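Local coordinates for ER-derived vesicles protein ERV41 (Saccharomyces cerevisiae, PDB 3ZLC) that is a constituent of COPII-coated ER-derived vesicles, is required for efficient transport of a subset of secretory proteins to the Golgi, and facilitates retrograde transport to the endoplasmic reticulum, at residues 155-160 and 176-181; 25-30 and 59-64; 167-172 and 198-203. All coordinates share one frame; numbering follows the deposited sequence.

Interaction 1: residues 155-160 and 176-181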
loop_
_atom_site.group_PDB
_atom_site.type_symbol
_atom_site.label_atom_id
_atom_site.label_comp_id
_atom_site.label_asym_id
_atom_site.label_seq_id
_atom_site.Cartn_x
_atom_site.Cartn_y
_atom_site.Cartn_z
ATOM N N ASN A 155 0.762 7.304 9.868
ATOM C CA ASN A 155 -0.249 7.935 9.021
ATOM C C ASN A 155 0.201 7.754 7.576
ATOM O O ASN A 155 1.389 7.822 7.272
ATOM C CB ASN A 155 -0.373 9.432 9.342
ATOM C CG ASN A 155 -0.633 9.688 10.810
ATOM O OD1 ASN A 155 -1.510 9.071 11.408
ATOM N ND2 ASN A 155 0.144 10.586 11.403
ATOM N N HIS A 156 -0.730 7.486 6.669
ATOM C CA HIS A 156 -0.295 7.228 5.306
ATOM C C HIS A 156 -1.393 7.522 4.308
ATOM O O HIS A 156 -2.576 7.584 4.664
ATOM C CB HIS A 156 0.192 5.777 5.157
ATOM C CG HIS A 156 -0.859 4.755 5.461
ATOM N ND1 HIS A 156 -1.164 4.368 6.746
ATOM C CD2 HIS A 156 -1.679 4.037 4.647
ATOM C CE1 HIS A 156 -2.126 3.457 6.717
ATOM N NE2 HIS A 156 -2.453 3.238 5.457
ATOM N N VAL A 157 -0.979 7.743 3.064
ATOM C CA VAL A 157 -1.905 7.941 1.957
ATOM C C VAL A 157 -1.554 6.900 0.932
ATOM O O VAL A 157 -0.391 6.780 0.551
ATOM C CB VAL A 157 -1.691 9.308 1.285
ATOM C CG1 VAL A 157 -2.520 9.397 -0.010
ATOM C CG2 VAL A 157 -2.078 10.427 2.250
ATOM N N ILE A 158 -2.538 6.132 0.483
ATOM C CA ILE A 158 -2.259 5.173 -0.575
ATOM C C ILE A 158 -2.809 5.766 -1.860
ATOM O O ILE A 158 -4.030 5.829 -2.038
ATOM C CB ILE A 158 -2.946 3.800 -0.298
ATOM C CG1 ILE A 158 -2.361 3.170 0.977
ATOM C CG2 ILE A 158 -2.734 2.848 -1.485
ATOM C CD1 ILE A 158 -3.226 2.040 1.589
ATOM N N ASN A 159 -1.928 6.214 -2.751
ATOM C CA ASN A 159 -2.398 6.740 -4.029
ATOM C C ASN A 159 -2.680 5.588 -4.978
ATOM O O ASN A 159 -3.678 5.609 -5.710
ATOM C CB ASN A 159 -1.381 7.712 -4.638
ATOM C CG ASN A 159 -1.098 8.872 -3.732
ATOM O OD1 ASN A 159 -2.024 9.590 -3.343
ATOM N ND2 ASN A 159 0.180 9.044 -3.340
ATOM N N GLU A 160 -1.812 4.581 -4.940
ATOM C CA GLU A 160 -2.021 3.347 -5.706
ATOM C C GLU A 160 -1.545 2.131 -4.937
ATOM O O GLU A 160 -0.509 2.178 -4.263
ATOM C CB GLU A 160 -1.267 3.385 -7.052
ATOM C CG GLU A 160 -1.560 2.110 -7.894
ATOM C CD GLU A 160 -0.765 2.034 -9.191
ATOM O OE1 GLU A 160 0.082 2.924 -9.431
ATOM O OE2 GLU A 160 -0.984 1.065 -9.963
ATOM N N ASN A 176 -6.328 5.865 -3.645
ATOM C CA ASN A 176 -6.887 7.131 -3.181
ATOM C C ASN A 176 -7.584 7.011 -1.813
ATOM O O ASN A 176 -8.699 7.480 -1.619
ATOM C CB ASN A 176 -7.840 7.719 -4.236
ATOM C CG ASN A 176 -7.201 7.796 -5.620
ATOM O OD1 ASN A 176 -7.647 7.132 -6.554
ATOM N ND2 ASN A 176 -6.144 8.597 -5.749
ATOM N N THR A 177 -6.899 6.395 -0.858
ATOM C CA THR A 177 -7.408 6.299 0.505
ATOM C C THR A 177 -6.305 6.765 1.437
ATOM O O THR A 177 -5.147 6.812 1.041
ATOM C CB THR A 177 -7.768 4.855 0.883
ATOM O OG1 THR A 177 -6.590 4.052 0.830
ATOM C CG2 THR A 177 -8.820 4.288 -0.073
ATOM N N ALA A 178 -6.661 7.097 2.671
ATOM C CA ALA A 178 -5.671 7.535 3.653
ATOM C C ALA A 178 -6.123 7.115 5.044
ATOM O O ALA A 178 -7.327 7.025 5.316
ATOM C CB ALA A 178 -5.487 9.069 3.583
ATOM N N GLN A 179 -5.156 6.855 5.914
ATOM C CA GLN A 179 -5.431 6.663 7.332
ATOM C C GLN A 179 -4.500 7.565 8.131
ATOM O O GLN A 179 -3.302 7.650 7.853
ATOM C CB GLN A 179 -5.256 5.187 7.722
ATOM C CG GLN A 179 -6.358 4.291 7.140
ATOM C CD GLN A 179 -6.558 2.978 7.892
ATOM O OE1 GLN A 179 -7.050 2.966 9.021
ATOM N NE2 GLN A 179 -6.199 1.861 7.251
ATOM N N PHE A 180 -5.059 8.256 9.116
ATOM C CA PHE A 180 -4.249 9.060 10.005
ATOM C C PHE A 180 -4.921 9.210 11.356
ATOM O O PHE A 180 -6.145 9.164 11.474
ATOM C CB PHE A 180 -3.963 10.437 9.405
ATOM C CG PHE A 180 -5.116 11.370 9.480
ATOM C CD1 PHE A 180 -5.287 12.193 10.586
ATOM C CD2 PHE A 180 -6.032 11.436 8.448
ATOM C CE1 PHE A 180 -6.361 13.055 10.667
ATOM C CE2 PHE A 180 -7.101 12.307 8.517
ATOM C CZ PHE A 180 -7.271 13.112 9.629
ATOM N N ASN A 181 -4.101 9.417 12.371
ATOM C CA ASN A 181 -4.590 9.590 13.731
ATOM C C ASN A 181 -3.485 10.336 14.443
ATOM O O ASN A 181 -2.443 9.755 14.752
ATOM C CB ASN A 181 -4.849 8.227 14.400
ATOM C CG ASN A 181 -5.447 8.355 15.805
ATOM O OD1 ASN A 181 -5.230 9.345 16.514
ATOM N ND2 ASN A 181 -6.195 7.336 16.216
HETATM O O HOH W 1 0.092 10.589 14.216
HETATM O O HOH W 2 -4.951 9.843 -3.275
#

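Interaction 2: residues 25-30 and 59-64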
loop_
_atom_site.group_PDB
_atom_site.type_symbol
_atom_site.label_atom_id
_atom_site.label_comp_id
_atom_site.label_asym_id
_atom_site.label_seq_id
_atom_site.Cartn_x
_atom_site.Cartn_y
_atom_site.Cartn_z
ATOM N N ASP A 25 2.141 3.347 -4.663
ATOM C CA ASP A 25 2.478 4.754 -4.623
ATOM C C ASP A 25 1.823 5.204 -3.340
ATOM O O ASP A 25 0.596 5.237 -3.239
ATOM C CB ASP A 25 1.909 5.499 -5.833
ATOM C CG ASP A 25 2.383 6.949 -5.881
ATOM O OD1 ASP A 25 2.221 7.665 -4.863
ATOM O OD2 ASP A 25 2.957 7.354 -6.903
ATOM N N ILE A 26 2.640 5.459 -2.320
ATOM C CA ILE A 26 2.149 5.728 -0.965
ATOM C C ILE A 26 2.910 6.918 -0.359
ATOM O O ILE A 26 4.088 7.106 -0.672
ATOM C CB ILE A 26 2.339 4.456 -0.088
ATOM C CG1 ILE A 26 1.530 3.297 -0.685
ATOM C CG2 ILE A 26 1.920 4.683 1.365
ATOM C CD1 ILE A 26 1.634 2.017 0.086
ATOM N N TYR A 27 2.248 7.712 0.490
ATOM C CA TYR A 27 2.942 8.741 1.265
ATOM C C TYR A 27 2.934 8.198 2.684
ATOM O O TYR A 27 1.900 7.740 3.156
ATOM C CB TYR A 27 2.185 10.077 1.258
ATOM C CG TYR A 27 1.967 10.723 -0.103
ATOM C CD1 TYR A 27 2.825 10.476 -1.173
ATOM C CD2 TYR A 27 0.896 11.578 -0.308
ATOM C CE1 TYR A 27 2.616 11.088 -2.419
ATOM C CE2 TYR A 27 0.676 12.188 -1.537
ATOM C CZ TYR A 27 1.535 11.936 -2.591
ATOM O OH TYR A 27 1.317 12.546 -3.813
ATOM N N VAL A 28 4.079 8.224 3.353
ATOM C CA VAL A 28 4.165 7.823 4.765
ATOM C C VAL A 28 4.609 9.043 5.569
ATOM O O VAL A 28 5.499 9.772 5.131
ATOM C CB VAL A 28 5.204 6.687 4.977
ATOM C CG1 VAL A 28 5.268 6.282 6.452
ATOM C CG2 VAL A 28 4.845 5.458 4.120
ATOM N N ASN A 29 3.996 9.261 6.736
ATOM C CA ASN A 29 4.277 10.434 7.589
ATOM C C ASN A 29 5.573 10.265 8.391
ATOM O O ASN A 29 5.672 10.704 9.540
ATOM C CB ASN A 29 3.072 10.649 8.528
ATOM C CG ASN A 29 3.021 12.026 9.187
ATOM O OD1 ASN A 29 2.121 12.267 9.993
ATOM N ND2 ASN A 29 3.957 12.934 8.849
ATOM N N THR A 30 6.579 9.660 7.757
ATOM C CA THR A 30 7.915 9.487 8.349
ATOM C C THR A 30 8.972 9.731 7.266
ATOM O O THR A 30 8.746 9.407 6.090
ATOM C CB THR A 30 8.089 8.051 8.905
ATOM O OG1 THR A 30 7.065 7.780 9.883
ATOM C CG2 THR A 30 9.471 7.865 9.541
ATOM N N PRO A 59 7.019 16.823 2.041
ATOM C CA PRO A 59 6.226 17.250 3.201
ATOM C C PRO A 59 4.945 16.423 3.183
ATOM O O PRO A 59 4.211 16.473 2.180
ATOM C CB PRO A 59 5.904 18.731 2.894
ATOM C CG PRO A 59 6.754 19.096 1.639
ATOM C CD PRO A 59 6.907 17.777 0.923
ATOM N N PHE A 60 4.684 15.662 4.243
ATOM C CA PHE A 60 3.498 14.804 4.275
ATOM C C PHE A 60 2.219 15.615 4.068
ATOM O O PHE A 60 2.060 16.695 4.619
ATOM C CB PHE A 60 3.418 14.001 5.589
ATOM C CG PHE A 60 2.279 12.998 5.620
ATOM C CD1 PHE A 60 2.362 11.812 4.897
ATOM C CD2 PHE A 60 1.133 13.239 6.383
ATOM C CE1 PHE A 60 1.319 10.881 4.911
ATOM C CE2 PHE A 60 0.071 12.304 6.409
ATOM C CZ PHE A 60 0.177 11.126 5.678
ATOM N N PHE A 61 1.323 15.099 3.236
ATOM C CA PHE A 61 0.034 15.744 3.030
ATOM C C PHE A 61 -0.989 14.724 2.575
ATOM O O PHE A 61 -0.642 13.649 2.072
ATOM C CB PHE A 61 0.130 16.903 2.024
ATOM C CG PHE A 61 0.204 16.466 0.574
ATOM C CD1 PHE A 61 1.404 16.021 0.024
ATOM C CD2 PHE A 61 -0.929 16.519 -0.243
ATOM C CE1 PHE A 61 1.473 15.632 -1.318
ATOM C CE2 PHE A 61 -0.867 16.137 -1.592
ATOM C CZ PHE A 61 0.331 15.696 -2.125
ATOM N N ILE A 62 -2.257 15.048 2.774
ATOM C CA ILE A 62 -3.305 14.169 2.284
ATOM C C ILE A 62 -3.954 14.865 1.102
ATOM O O ILE A 62 -4.488 15.968 1.250
ATOM C CB ILE A 62 -4.339 13.869 3.369
ATOM C CG1 ILE A 62 -3.644 13.191 4.564
ATOM C CG2 ILE A 62 -5.441 12.969 2.802
ATOM C CD1 ILE A 62 -4.471 13.177 5.840
ATOM N N PRO A 63 -3.880 14.241 -0.087
ATOM C CA PRO A 63 -4.392 14.907 -1.290
ATOM C C PRO A 63 -5.914 15.024 -1.289
ATOM O O PRO A 63 -6.579 14.349 -0.508
ATOM C CB PRO A 63 -3.957 13.973 -2.429
ATOM C CG PRO A 63 -2.878 13.093 -1.849
ATOM C CD PRO A 63 -3.268 12.935 -0.402
ATOM N N TYR A 64 -6.460 15.894 -2.135
ATOM C CA TYR A 64 -7.909 15.926 -2.337
ATOM C C TYR A 64 -8.381 14.661 -3.059
ATOM O O TYR A 64 -7.557 13.854 -3.480
ATOM C CB TYR A 64 -8.298 17.183 -3.102
ATOM C CG TYR A 64 -8.136 18.424 -2.270
ATOM C CD1 TYR A 64 -8.865 18.586 -1.097
ATOM C CD2 TYR A 64 -7.249 19.428 -2.641
ATOM C CE1 TYR A 64 -8.725 19.720 -0.318
ATOM C CE2 TYR A 64 -7.103 20.577 -1.861
ATOM C CZ TYR A 64 -7.846 20.707 -0.702
ATOM O OH TYR A 64 -7.720 21.821 0.095
#

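Interaction 3: residues 167-172 and 198-203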
loop_
_atom_site.group_PDB
_atom_site.type_symbol
_atom_site.label_atom_id
_atom_site.label_comp_id
_atom_site.label_asym_id
_atom_site.label_seq_id
_atom_site.Cartn_x
_atom_site.Cartn_y
_atom_site.Cartn_z
ATOM N N TYR A 167 -5.210 -1.397 -16.048
ATOM C CA TYR A 167 -6.144 -1.569 -17.166
ATOM C C TYR A 167 -7.272 -0.555 -16.994
ATOM O O TYR A 167 -7.461 -0.042 -15.887
ATOM C CB TYR A 167 -6.652 -3.020 -17.241
ATOM C CG TYR A 167 -7.300 -3.526 -15.979
ATOM C CD1 TYR A 167 -6.533 -3.968 -14.906
ATOM C CD2 TYR A 167 -8.686 -3.586 -15.867
ATOM C CE1 TYR A 167 -7.133 -4.447 -13.738
ATOM C CE2 TYR A 167 -9.292 -4.056 -14.705
ATOM C CZ TYR A 167 -8.507 -4.490 -13.653
ATOM O OH TYR A 167 -9.106 -4.957 -12.503
ATOM N N PRO A 168 -8.004 -0.248 -18.078
ATOM C CA PRO A 168 -8.928 0.896 -18.024
ATOM C C PRO A 168 -10.089 0.714 -17.044
ATOM O O PRO A 168 -10.668 1.706 -16.590
ATOM C CB PRO A 168 -9.465 0.976 -19.457
ATOM C CG PRO A 168 -8.380 0.375 -20.284
ATOM C CD PRO A 168 -7.831 -0.744 -19.460
ATOM N N TYR A 169 -10.415 -0.531 -16.712
ATOM C CA TYR A 169 -11.583 -0.820 -15.874
ATOM C C TYR A 169 -11.217 -0.952 -14.407
ATOM O O TYR A 169 -12.088 -1.219 -13.568
ATOM C CB TYR A 169 -12.218 -2.145 -16.308
ATOM C CG TYR A 169 -12.197 -2.377 -17.802
ATOM C CD1 TYR A 169 -12.628 -1.394 -18.686
ATOM C CD2 TYR A 169 -11.733 -3.579 -18.332
ATOM C CE1 TYR A 169 -12.607 -1.607 -20.076
ATOM C CE2 TYR A 169 -11.712 -3.801 -19.716
ATOM C CZ TYR A 169 -12.147 -2.809 -20.574
ATOM O OH TYR A 169 -12.145 -3.034 -21.938
ATOM N N ILE A 170 -9.937 -0.777 -14.099
ATOM C CA ILE A 170 -9.427 -1.077 -12.761
ATOM C C ILE A 170 -10.092 -0.220 -11.677
ATOM O O ILE A 170 -10.441 0.938 -11.895
ATOM C CB ILE A 170 -7.879 -0.971 -12.705
ATOM C CG1 ILE A 170 -7.304 -1.741 -11.513
ATOM C CG2 ILE A 170 -7.419 0.469 -12.706
ATOM C CD1 ILE A 170 -5.772 -1.940 -11.635
ATOM N N ASP A 171 -10.301 -0.809 -10.514
ATOM C CA ASP A 171 -10.894 -0.081 -9.406
ATOM C C ASP A 171 -10.375 -0.780 -8.166
ATOM O O ASP A 171 -10.952 -1.769 -7.728
ATOM C CB ASP A 171 -12.432 -0.160 -9.487
ATOM C CG ASP A 171 -13.116 0.754 -8.465
ATOM O OD1 ASP A 171 -12.423 1.197 -7.526
ATOM O OD2 ASP A 171 -14.333 1.039 -8.594
ATOM N N ASN A 172 -9.242 -0.309 -7.645
ATOM C CA ASN A 172 -8.583 -0.950 -6.509
ATOM C C ASN A 172 -9.121 -0.371 -5.207
ATOM O O ASN A 172 -9.182 0.853 -5.050
ATOM C CB ASN A 172 -7.062 -0.700 -6.579
ATOM C CG ASN A 172 -6.444 -1.243 -7.851
ATOM O OD1 ASN A 172 -6.551 -2.450 -8.134
ATOM N ND2 ASN A 172 -5.822 -0.360 -8.647
ATOM N N THR A 198 -8.130 -11.786 -13.795
ATOM C CA THR A 198 -9.280 -11.663 -14.685
ATOM C C THR A 198 -8.869 -11.719 -16.151
ATOM O O THR A 198 -7.774 -11.300 -16.523
ATOM C CB THR A 198 -10.031 -10.361 -14.432
ATOM O OG1 THR A 198 -9.107 -9.263 -14.506
ATOM C CG2 THR A 198 -10.690 -10.391 -13.064
ATOM N N LEU A 199 -9.743 -12.258 -16.981
ATOM C CA LEU A 199 -9.497 -12.220 -18.410
ATOM C C LEU A 199 -10.569 -11.352 -19.045
ATOM O O LEU A 199 -11.740 -11.733 -19.088
ATOM C CB LEU A 199 -9.490 -13.635 -19.009
ATOM C CG LEU A 199 -9.471 -13.731 -20.548
ATOM C CD1 LEU A 199 -8.511 -12.735 -21.148
ATOM C CD2 LEU A 199 -9.110 -15.134 -21.019
ATOM N N PHE A 200 -10.178 -10.167 -19.505
ATOM C CA PHE A 200 -11.100 -9.325 -20.259
ATOM C C PHE A 200 -10.842 -9.606 -21.721
ATOM O O PHE A 200 -9.792 -9.225 -22.245
ATOM C CB PHE A 200 -10.844 -7.840 -19.999
ATOM C CG PHE A 200 -11.118 -7.409 -18.588
ATOM C CD1 PHE A 200 -12.408 -7.062 -18.185
ATOM C CD2 PHE A 200 -10.087 -7.330 -17.666
ATOM C CE1 PHE A 200 -12.659 -6.657 -16.877
ATOM C CE2 PHE A 200 -10.331 -6.924 -16.352
ATOM C CZ PHE A 200 -11.622 -6.590 -15.961
ATOM N N LYS A 201 -11.788 -10.256 -22.393
ATOM C CA LYS A 201 -11.598 -10.573 -23.808
ATOM C C LYS A 201 -11.413 -9.321 -24.672
ATOM O O LYS A 201 -10.839 -9.390 -25.760
ATOM C CB LYS A 201 -12.748 -11.448 -24.321
ATOM C CG LYS A 201 -12.675 -12.889 -23.830
ATOM C CD LYS A 201 -13.863 -13.708 -24.311
ATOM C CE LYS A 201 -13.759 -15.151 -23.831
ATOM N NZ LYS A 201 -14.997 -15.928 -24.122
ATOM N N LYS A 202 -11.883 -8.177 -24.176
ATOM C CA LYS A 202 -11.687 -6.898 -24.866
ATOM C C LYS A 202 -10.238 -6.400 -24.779
ATOM O O LYS A 202 -9.843 -5.493 -25.509
ATOM C CB LYS A 202 -12.631 -5.832 -24.299
ATOM C CG LYS A 202 -13.980 -5.743 -25.007
ATOM C CD LYS A 202 -14.769 -4.534 -24.510
ATOM C CE LYS A 202 -15.558 -3.872 -25.639
ATOM N NZ LYS A 202 -17.004 -4.218 -25.647
ATOM N N LEU A 203 -9.453 -7.006 -23.889
ATOM C CA LEU A 203 -8.074 -6.584 -23.652
ATOM C C LEU A 203 -7.043 -7.638 -24.089
ATOM O O LEU A 203 -5.915 -7.305 -24.477
ATOM C CB LEU A 203 -7.879 -6.250 -22.167
ATOM C CG LEU A 203 -8.684 -5.061 -21.644
ATOM C CD1 LEU A 203 -8.335 -4.774 -20.192
ATOM C CD2 LEU A 203 -8.453 -3.825 -22.502
HETATM O O HOH W 3 -10.009 -7.252 -12.995
#

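Interaction 1: residues 155-160 and 176-181
The side-chain amide of Asn-155 is gripped at both ends: its OD1 accepts the backbone N-H of Asn-181 at 2.8 Å, while its ND2 donates to a water that in turn donates to the carbonyl O of Asn-181. With CG anti to its own carbonyl carbon (chi1 -54°), the amide reaches across to segment 176-181, where OD1 also comes close to CA and CB of Phe-180. The N-H of Asn-181 arrives from above the carbonyl plane, 38° out of it. ND2 has a further bond to OD1 of Asn-29, which probably helps fix the rotation of the amide.

Beyond this polar end the backbones run antiparallel, their short strand axes 4.7 Å apart at 164°. His-156 N gives to Gln-179 O at 2.8 Å and Gln-179 N gives back to His-156 O; Ile-158 and Thr-177 form the second hydrogen-bonded pair, with Ile-158 N to Thr-177 O at 2.8 Å and a longer return bond. Between them Val-157 and Ala-178 make the non-hydrogen-bonded pair, and Val-157 CG2 rests 3.9 Å from Ala-178 CB.

On the opposite face His-156 and Gln-179 lie side by side, imidazole CE1 3.7 Å from Gln-179 CB. The ring is pinned by ND1 to Phe-154 O and NE2 to the hydroxyl of Tyr-191, a hydroxyl that Gln-179 NE2 also engages. Ile-158 and Thr-177 continue this face, pointing the same way.

At the far end a second water links Asn-159 OD1 to Asn-176 ND2, while Asn-159 ND2 is hydrogen-bonded to Asp-25 OD1. Asn-176 and Thr-177 both face Ile-158 as a G1 bulge ending this antiparallel pairing; on the other side of strand 156-163, Asn-159 and Glu-160 form a classic bulge against strand 19-28, in the mixed sheet of the lumenal domain.

Interaction 2: residues 25-30 and 59-64
Tyr-27 and Asn-29, at the end of strand 19-28, meet an irregular piece of chain at 59-64 whose nearest backbone approach is the 5.5 Å between the CA atoms of Asn-29 and Phe-60. Asn-29 lays its side chain flat on the Phe-60 ring: amide and ring planes are 12° apart, and Asn-29 CB sits over the ring centre, 3.7 Å from the centroid in a CH-pi contact. Phe-60 reaches this position with CG anti to its backbone N (chi1 -175°), which also brings its edge to the carbonyl O of Tyr-27. The amide that covers the ring is fixed by bonds from ND2 to the carbonyl oxygens of Asn-115 and Glu-113.

Tyr-27 meets Phe-61 and Pro-63. Its CE2 lies 3.5 Å from Phe-61 CE1, with the ring planes at 38°, and the same CE2 approaches Pro-63 CG at 3.7 Å. CD2 of the tyrosine reaches over a face of Phe-61, while the carbonyl O of Phe-61 stands at the edge of the tyrosine ring.

That oxygen, 3.5 Å from Tyr-27 CD2, is buried without a polar partner, probably at some cost. With no hydrogen bonds between the segments, ring contacts hold loop to strand.

Interaction 3: residues 167-172 and 198-203
An aromatic cluster of Tyr-167, Tyr-169 and Phe-200 joins a type I beta turn, running from Tyr-167 to Ile-170, to the end of strand 188-200. The turn closes through Ile-170 N to Tyr-167 O, and sets the two tyrosines against the Phe-200 ring. Tyr-169 slides past the phenylalanine in the opposite direction, its CD2 over one face and 3.5 Å from Phe-200 CE1; the planes are 59° apart. Tyr-167 meets another part of the ring at a gentler tilt of 39°, with CE2 3.5 Å from Phe-200 CE2. CG of Phe-200, anti to its carbonyl carbon (chi1 -65°), aims the ring at the turn.

Leu-203 fills in beside the rings: its CD1 lies 3.5 Å from Tyr-169 CE2 and also touches Tyr-167 CB. Replacing Phe-200 with an alanine would probably leave both tyrosine rings without their shared partner and open a gap between the turn and the strand. Lys-202 contributes its aliphatic CB to the hydroxyl end of Tyr-169.

The hydroxyl of Tyr-167 bonds to the carbonyl O of Asn-210 on the adjacent strand, and one water joins it to the other segment, 2.5 Å from Tyr-167 OH and 2.7 Å from Thr-198 OG1.

How the interactions relate
Interactions 1 and 2 are close neighbours, with centres about 7 Å apart, and meet in the six-stranded mixed sheet, where strand 19-28 lies beside strand 156-163. Val-157 and Asn-159 bond to Tyr-27 and Asp-25 through the backbone, so the 59-64 loop, packed on strand 19-28, and strand 177-179, paired with strand 156-163, are joined through two adjacent strands. Interaction 3 stands apart on strand 188-200 of the other mixed sheet, its centre about 24 Å from that of interaction 1 and 28 Å from that of interaction 2. Along the chain, interaction 2 closes first; then interactions 1 and 3 alternate. The loop packing of interaction 3 thus gives one link between the lumenal domain's two sheets.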